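Local coordinates for protein esterase LipW (Mycobacterium marinum, PDB 3QH4) that probably hydrolyses ester substrates, as an esterase with the alpha/beta hydrolase fold, at residues Arg106-Arg116 and Gln301-Ala312. Sequence-based numbering, arbitrary orientation.
Sequences RQCLELARRAR and QRLFAMQGHALA
Arg114 packs against helix 301-312 as a knob set among Gln301, Phe304, Ala305 and Gly308. Its CB rests 3.8 Å from Gly308 CA. From there the chain is extended to NE (chi2 178°, chi3 -162°), carrying CD past Phe304 O and laying the guanidinium with one face over Phe304 CB. NE and NH2 both grip Glu110 OE1 from the side, NH1 lies near the Ala305 backbone, and NH2 also donates to Gln301 OE1 (2.9 Å), in the guanidinium plane but from above the amide's carbonyl plane. Arg113 NH2 is a third donor to Glu110 OE1, while Arg106 NE binds Glu110 OE2 almost straight; this gathering of positive charge probably keeps the buried carboxylate ionised. Glu110 CG lies over the face of the Phe304 ring in a CH-pi contact, 3.9 Å from its centroid. The helices, crossing at -49°, pack together against strands 85-91 and 189-193 of the central sheet of the alpha/beta hydrolase fold. Deeper in, Gln107 and Gln307 meet from opposite directions and exchange two amide hydrogen bonds, Gln107 NE2 to Gln307 OE1 at 2.8 Å and Gln307 NE2 to Gln107 OE1 at 3.0 Å. Farther along, Ala115 CB abuts Leu311 CB at 3.5 Å.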
ATOM      1  N   ARG A 106       9.538  -4.360   5.625  1.00  6.51           N
ATOM      2  CA  ARG A 106      10.703  -3.607   5.147  1.00  6.42           C
ATOM      3  C   ARG A 106      10.279  -2.185   4.757  1.00  6.37           C
ATOM      4  O   ARG A 106      10.931  -1.218   5.137  1.00  6.44           O
ATOM      5  CB  ARG A 106      11.375  -4.307   3.966  1.00  6.51           C
ATOM      6  CG  ARG A 106      12.614  -3.564   3.431  1.00  5.40           C
ATOM      7  CD  ARG A 106      13.742  -3.445   4.459  1.00  7.14           C
ATOM      8  NE  ARG A 106      14.962  -2.880   3.851  1.00  8.37           N
ATOM      9  CZ  ARG A 106      15.869  -3.578   3.174  1.00  9.01           C
ATOM     10  NH1 ARG A 106      15.714  -4.898   2.960  1.00  8.88           N
ATOM     11  NH2 ARG A 106      16.934  -2.941   2.671  1.00 10.25           N
ATOM     12  N   GLN A 107       9.195  -2.068   3.978  1.00  5.13           N
ATOM     13  CA  GLN A 107       8.699  -0.759   3.577  1.00  5.49           C
ATOM     14  C   GLN A 107       8.437   0.139   4.788  1.00  5.59           C
ATOM     15  O   GLN A 107       8.772   1.331   4.768  1.00  5.77           O
ATOM     16  CB  GLN A 107       7.438  -0.940   2.709  1.00  5.60           C
ATOM     17  CG  GLN A 107       6.570   0.340   2.423  1.00  7.53           C
ATOM     18  CD  GLN A 107       7.227   1.309   1.413  1.00  6.93           C
ATOM     19  OE1 GLN A 107       6.863   1.327   0.230  1.00 10.43           O
ATOM     20  NE2 GLN A 107       8.156   2.128   1.888  1.00  9.39           N
ATOM     21  N   CYS A 108       7.832  -0.437   5.838  1.00  5.24           N
ATOM     22  CA  CYS A 108       7.480   0.329   7.036  1.00  5.41           C
ATOM     23  C   CYS A 108       8.748   0.803   7.733  1.00  4.94           C
ATOM     24  O   CYS A 108       8.804   1.957   8.185  1.00  6.19           O
ATOM     25  CB  CYS A 108       6.593  -0.490   7.995  1.00  4.83           C
ATOM     26  SG  CYS A 108       4.907  -0.701   7.341  1.00  6.79           S
ATOM     27  N   LEU A 109       9.751  -0.072   7.829  1.00  6.05           N
ATOM     28  CA  LEU A 109      11.003   0.284   8.484  1.00  6.29           C
ATOM     29  C   LEU A 109      11.664   1.443   7.741  1.00  6.79           C
ATOM     30  O   LEU A 109      12.237   2.361   8.352  1.00  7.76           O
ATOM     31  CB  LEU A 109      11.971  -0.906   8.543  1.00  6.75           C
ATOM     32  CG  LEU A 109      11.516  -2.029   9.492  1.00  7.07           C
ATOM     33  CD1 LEU A 109      12.333  -3.267   9.151  1.00  8.51           C
ATOM     34  CD2 LEU A 109      11.650  -1.647  10.990  1.00  7.57           C
ATOM     35  N   GLU A 110      11.608   1.363   6.413  1.00  6.51           N
ATOM     36  CA  GLU A 110      12.232   2.391   5.571  1.00  6.40           C
ATOM     37  C   GLU A 110      11.531   3.719   5.732  1.00  6.83           C
ATOM     38  O   GLU A 110      12.194   4.753   5.889  1.00  6.64           O
ATOM     39  CB  GLU A 110      12.325   1.957   4.102  1.00  6.74           C
ATOM     40  CG  GLU A 110      13.188   0.683   3.880  1.00  7.27           C
ATOM     41  CD  GLU A 110      14.671   0.860   4.160  1.00  8.23           C
ATOM     42  OE1 GLU A 110      15.182   2.005   4.171  1.00  7.52           O
ATOM     43  OE2 GLU A 110      15.333  -0.172   4.383  1.00  9.45           O
ATOM     44  N   LEU A 111      10.195   3.710   5.733  1.00  6.83           N
ATOM     45  CA  LEU A 111       9.440   4.955   5.933  1.00  7.00           C
ATOM     46  C   LEU A 111       9.753   5.586   7.291  1.00  6.97           C
ATOM     47  O   LEU A 111      10.056   6.776   7.370  1.00  6.88           O
ATOM     48  CB  LEU A 111       7.933   4.714   5.827  1.00  7.46           C
ATOM     49  CG  LEU A 111       7.384   4.339   4.452  1.00 10.54           C
ATOM     50  CD1 LEU A 111       5.871   4.111   4.531  1.00 12.48           C
ATOM     51  CD2 LEU A 111       7.700   5.426   3.414  1.00 13.06           C
ATOM     52  N   ALA A 112       9.679   4.788   8.359  1.00  6.78           N
ATOM     53  CA  ALA A 112       9.881   5.322   9.712  1.00  8.02           C
ATOM     54  C   ALA A 112      11.245   5.990   9.826  1.00  7.84           C
ATOM     55  O   ALA A 112      11.364   7.113  10.302  1.00  8.20           O
ATOM     56  CB  ALA A 112       9.747   4.197  10.754  1.00  7.44           C
ATOM     57  N   ARG A 113      12.278   5.284   9.384  1.00  7.71           N
ATOM     58  CA  ARG A 113      13.651   5.728   9.567  1.00  8.47           C
ATOM     59  C   ARG A 113      13.948   6.955   8.698  1.00  8.39           C
ATOM     60  O   ARG A 113      14.482   7.983   9.182  1.00  8.74           O
ATOM     61  CB  ARG A 113      14.613   4.601   9.205  1.00  8.73           C
ATOM     62  CG  ARG A 113      16.078   5.039   9.232  1.00 11.57           C
ATOM     63  CD  ARG A 113      16.996   3.846   9.039  1.00 13.63           C
ATOM     64  NE  ARG A 113      16.930   3.311   7.683  1.00 12.42           N
ATOM     65  CZ  ARG A 113      17.662   3.734   6.661  1.00 13.82           C
ATOM     66  NH1 ARG A 113      18.519   4.757   6.824  1.00 14.89           N
ATOM     67  NH2 ARG A 113      17.514   3.168   5.467  1.00 11.18           N
ATOM     68  N   ARG A 114      13.582   6.858   7.425  1.00  7.41           N
ATOM     69  CA  ARG A 114      13.945   7.912   6.487  1.00  7.34           C
ATOM     70  C   ARG A 114      13.133   9.192   6.634  1.00  7.31           C
ATOM     71  O   ARG A 114      13.666  10.302   6.420  1.00  8.05           O
ATOM     72  CB  ARG A 114      13.877   7.398   5.050  1.00  5.45           C
ATOM     73  CG  ARG A 114      14.939   6.303   4.744  1.00  5.69           C
ATOM     74  CD  ARG A 114      14.742   5.848   3.318  1.00  5.73           C
ATOM     75  NE  ARG A 114      15.374   4.559   3.057  1.00  5.74           N
ATOM     76  CZ  ARG A 114      16.316   4.362   2.142  1.00  7.51           C
ATOM     77  NH1 ARG A 114      16.782   5.385   1.422  1.00  7.42           N
ATOM     78  NH2 ARG A 114      16.788   3.128   1.933  1.00  8.48           N
ATOM     79  N   ALA A 115      11.859   9.055   6.998  1.00  8.54           N
ATOM     80  CA  ALA A 115      11.004  10.227   7.204  1.00  9.69           C
ATOM     81  C   ALA A 115      11.048  10.721   8.647  1.00 11.13           C
ATOM     82  O   ALA A 115      10.406  11.719   8.950  1.00 12.53           O
ATOM     83  CB  ALA A 115       9.564   9.892   6.830  1.00  9.08           C
ATOM     84  N   ARG A 116      11.753  10.002   9.528  1.00 10.96           N
ATOM     85  CA  ARG A 116      11.822  10.342  10.967  1.00 10.78           C
ATOM     86  C   ARG A 116      10.424  10.442  11.564  1.00  9.77           C
ATOM     87  O   ARG A 116       9.995  11.501  11.982  1.00 10.26           O
ATOM     88  CB  ARG A 116      12.638  11.637  11.212  1.00 11.29           C
ATOM     89  CG  ARG A 116      14.057  11.529  10.634  1.00 14.01           C
ATOM     90  CD  ARG A 116      14.943  12.787  10.878  1.00 20.45           C
ATOM     91  NE  ARG A 116      14.419  13.998  10.237  1.00 23.42           N
ATOM     92  CZ  ARG A 116      14.321  14.222   8.920  1.00 27.80           C
ATOM     93  NH1 ARG A 116      14.707  13.317   8.006  1.00 28.49           N
ATOM     94  NH2 ARG A 116      13.821  15.386   8.506  1.00 31.29           N
ATOM     95  N   GLN A 301      16.005   1.366  -3.753  1.00  4.79           N
ATOM     96  CA  GLN A 301      16.532   2.344  -2.805  1.00  5.54           C
ATOM     97  C   GLN A 301      16.141   3.763  -3.151  1.00  5.08           C
ATOM     98  O   GLN A 301      15.840   4.560  -2.253  1.00  5.64           O
ATOM     99  CB  GLN A 301      18.056   2.204  -2.671  1.00  5.07           C
ATOM    100  CG  GLN A 301      18.465   0.880  -1.998  1.00  6.98           C
ATOM    101  CD  GLN A 301      18.223   0.915  -0.470  1.00  6.68           C
ATOM    102  OE1 GLN A 301      18.700   1.830   0.222  1.00  8.01           O
ATOM    103  NE2 GLN A 301      17.482  -0.067   0.045  1.00  7.23           N
ATOM    104  N   ARG A 302      16.144   4.088  -4.442  1.00  5.78           N
ATOM    105  CA  ARG A 302      15.677   5.417  -4.866  1.00  5.79           C
ATOM    106  C   ARG A 302      14.200   5.623  -4.514  1.00  5.03           C
ATOM    107  O   ARG A 302      13.807   6.727  -4.145  1.00  4.95           O
ATOM    108  CB  ARG A 302      15.922   5.631  -6.365  1.00  6.06           C
ATOM    109  CG  ARG A 302      17.401   5.933  -6.697  1.00  9.34           C
ATOM    110  CD  ARG A 302      17.536   6.455  -8.150  1.00 14.01           C
ATOM    111  NE  ARG A 302      17.398   5.372  -9.114  1.00 22.02           N
ATOM    112  CZ  ARG A 302      18.429   4.687  -9.618  1.00 24.70           C
ATOM    113  NH1 ARG A 302      18.210   3.690 -10.469  1.00 26.84           N
ATOM    114  NH2 ARG A 302      19.675   4.983  -9.249  1.00 23.87           N
ATOM    115  N   LEU A 303      13.385   4.570  -4.654  1.00  4.04           N
ATOM    116  CA  LEU A 303      11.988   4.641  -4.193  1.00  3.85           C
ATOM    117  C   LEU A 303      11.919   4.986  -2.697  1.00  4.84           C
ATOM    118  O   LEU A 303      11.230   5.940  -2.320  1.00  4.42           O
ATOM    119  CB  LEU A 303      11.237   3.301  -4.482  1.00  3.37           C
ATOM    120  CG  LEU A 303       9.843   3.311  -3.805  1.00  4.60           C
ATOM    121  CD1 LEU A 303       8.869   4.187  -4.557  1.00  4.35           C
ATOM    122  CD2 LEU A 303       9.322   1.858  -3.698  1.00  4.16           C
ATOM    123  N   PHE A 304      12.617   4.209  -1.860  1.00  4.73           N
ATOM    124  CA  PHE A 304      12.606   4.435  -0.405  1.00  4.70           C
ATOM    125  C   PHE A 304      13.063   5.868  -0.068  1.00  5.26           C
ATOM    126  O   PHE A 304      12.497   6.518   0.793  1.00  4.76           O
ATOM    127  CB  PHE A 304      13.465   3.412   0.338  1.00  5.63           C
ATOM    128  CG  PHE A 304      13.005   1.957   0.179  1.00  5.94           C
ATOM    129  CD1 PHE A 304      11.649   1.618   0.095  1.00  4.77           C
ATOM    130  CD2 PHE A 304      13.946   0.934   0.145  1.00  5.71           C
ATOM    131  CE1 PHE A 304      11.258   0.268  -0.050  1.00  4.65           C
ATOM    132  CE2 PHE A 304      13.576  -0.407   0.007  1.00  4.49           C
ATOM    133  CZ  PHE A 304      12.219  -0.748  -0.062  1.00  5.28           C
ATOM    134  N   ALA A 305      14.094   6.344  -0.757  1.00  5.23           N
ATOM    135  CA  ALA A 305      14.663   7.657  -0.448  1.00  4.43           C
ATOM    136  C   ALA A 305      13.634   8.716  -0.817  1.00  5.44           C
ATOM    137  O   ALA A 305      13.462   9.696  -0.074  1.00  6.15           O
ATOM    138  CB  ALA A 305      15.968   7.858  -1.195  1.00  5.30           C
ATOM    139  N   MET A 306      12.946   8.498  -1.950  1.00  5.27           N
ATOM    140  CA  MET A 306      11.960   9.441  -2.456  1.00  5.09           C
ATOM    141  C   MET A 306      10.775   9.540  -1.499  1.00  5.64           C
ATOM    142  O   MET A 306      10.272  10.635  -1.202  1.00  6.33           O
ATOM    143  CB  MET A 306      11.498   9.004  -3.855  1.00  4.28           C
ATOM    144  CG  MET A 306      10.519   9.948  -4.501  1.00  6.60           C
ATOM    145  SD  MET A 306       9.981   9.330  -6.107  1.00  6.41           S
ATOM    146  CE  MET A 306      11.562   9.250  -6.953  1.00  7.64           C
ATOM    147  N   GLN A 307      10.331   8.390  -1.020  1.00  4.61           N
ATOM    148  CA  GLN A 307       9.235   8.322  -0.063  1.00  4.89           C
ATOM    149  C   GLN A 307       9.624   9.008   1.226  1.00  5.60           C
ATOM    150  O   GLN A 307       8.823   9.743   1.792  1.00  6.55           O
ATOM    151  CB  GLN A 307       8.897   6.863   0.231  1.00  3.98           C
ATOM    152  CG  GLN A 307       8.302   6.104  -0.951  1.00  4.55           C
ATOM    153  CD  GLN A 307       8.196   4.611  -0.630  1.00  7.38           C
ATOM    154  OE1 GLN A 307       9.090   4.056   0.022  1.00  6.35           O
ATOM    155  NE2 GLN A 307       7.140   3.957  -1.110  1.00  6.22           N
ATOM    156  N   GLY A 308      10.848   8.757   1.691  1.00  5.20           N
ATOM    157  CA  GLY A 308      11.331   9.369   2.942  1.00  6.33           C
ATOM    158  C   GLY A 308      11.346  10.881   2.864  1.00  7.15           C
ATOM    159  O   GLY A 308      10.898  11.560   3.784  1.00  6.90           O
ATOM    160  N   HIS A 309      11.802  11.401   1.736  1.00  7.36           N
ATOM    161  CA  HIS A 309      11.929  12.847   1.570  1.00  8.93           C
ATOM    162  C   HIS A 309      10.545  13.488   1.465  1.00  8.62           C
ATOM    163  O   HIS A 309      10.338  14.575   1.976  1.00  9.27           O
ATOM    164  CB  HIS A 309      12.815  13.174   0.366  1.00 10.01           C
ATOM    165  CG  HIS A 309      14.283  13.019   0.646  1.00 16.08           C
ATOM    166  ND1 HIS A 309      14.905  13.636   1.720  1.00 22.09           N
ATOM    167  CD2 HIS A 309      15.251  12.321   0.004  1.00 21.05           C
ATOM    168  CE1 HIS A 309      16.190  13.321   1.724  1.00 23.17           C
ATOM    169  NE2 HIS A 309      16.425  12.518   0.699  1.00 23.30           N
ATOM    170  N   ALA A 310       9.601  12.793   0.833  1.00  8.33           N
ATOM    171  CA  ALA A 310       8.250  13.333   0.622  1.00  8.48           C
ATOM    172  C   ALA A 310       7.550  13.500   1.949  1.00  8.60           C
ATOM    173  O   ALA A 310       7.003  14.573   2.250  1.00  8.31           O
ATOM    174  CB  ALA A 310       7.427  12.423  -0.308  1.00  7.96           C
ATOM    175  N   LEU A 311       7.608  12.451   2.766  1.00  7.71           N
ATOM    176  CA  LEU A 311       7.020  12.498   4.086  1.00  8.65           C
ATOM    177  C   LEU A 311       7.775  13.461   4.971  1.00  9.00           C
ATOM    178  O   LEU A 311       7.161  14.225   5.684  1.00  8.57           O
ATOM    179  CB  LEU A 311       7.021  11.111   4.743  1.00  9.26           C
ATOM    180  CG  LEU A 311       5.950  10.142   4.274  1.00 11.65           C
ATOM    181  CD1 LEU A 311       6.217   8.745   4.869  1.00 12.54           C
ATOM    182  CD2 LEU A 311       4.522  10.677   4.625  1.00 13.01           C
ATOM    183  N   ALA A 312       9.110  13.443   4.922  1.00  8.39           N
ATOM    184  CA  ALA A 312       9.866  14.326   5.829  1.00 10.33           C
ATOM    185  C   ALA A 312       9.542  15.791   5.523  1.00 11.32           C
ATOM    186  O   ALA A 312       9.434  16.618   6.435  1.00 12.62           O
ATOM    187  CB  ALA A 312      11.358  14.077   5.718  1.00 10.44           C
TER
HETATM  188  O   HOH W   1      17.526  -0.037   2.992  1.00  9.54           O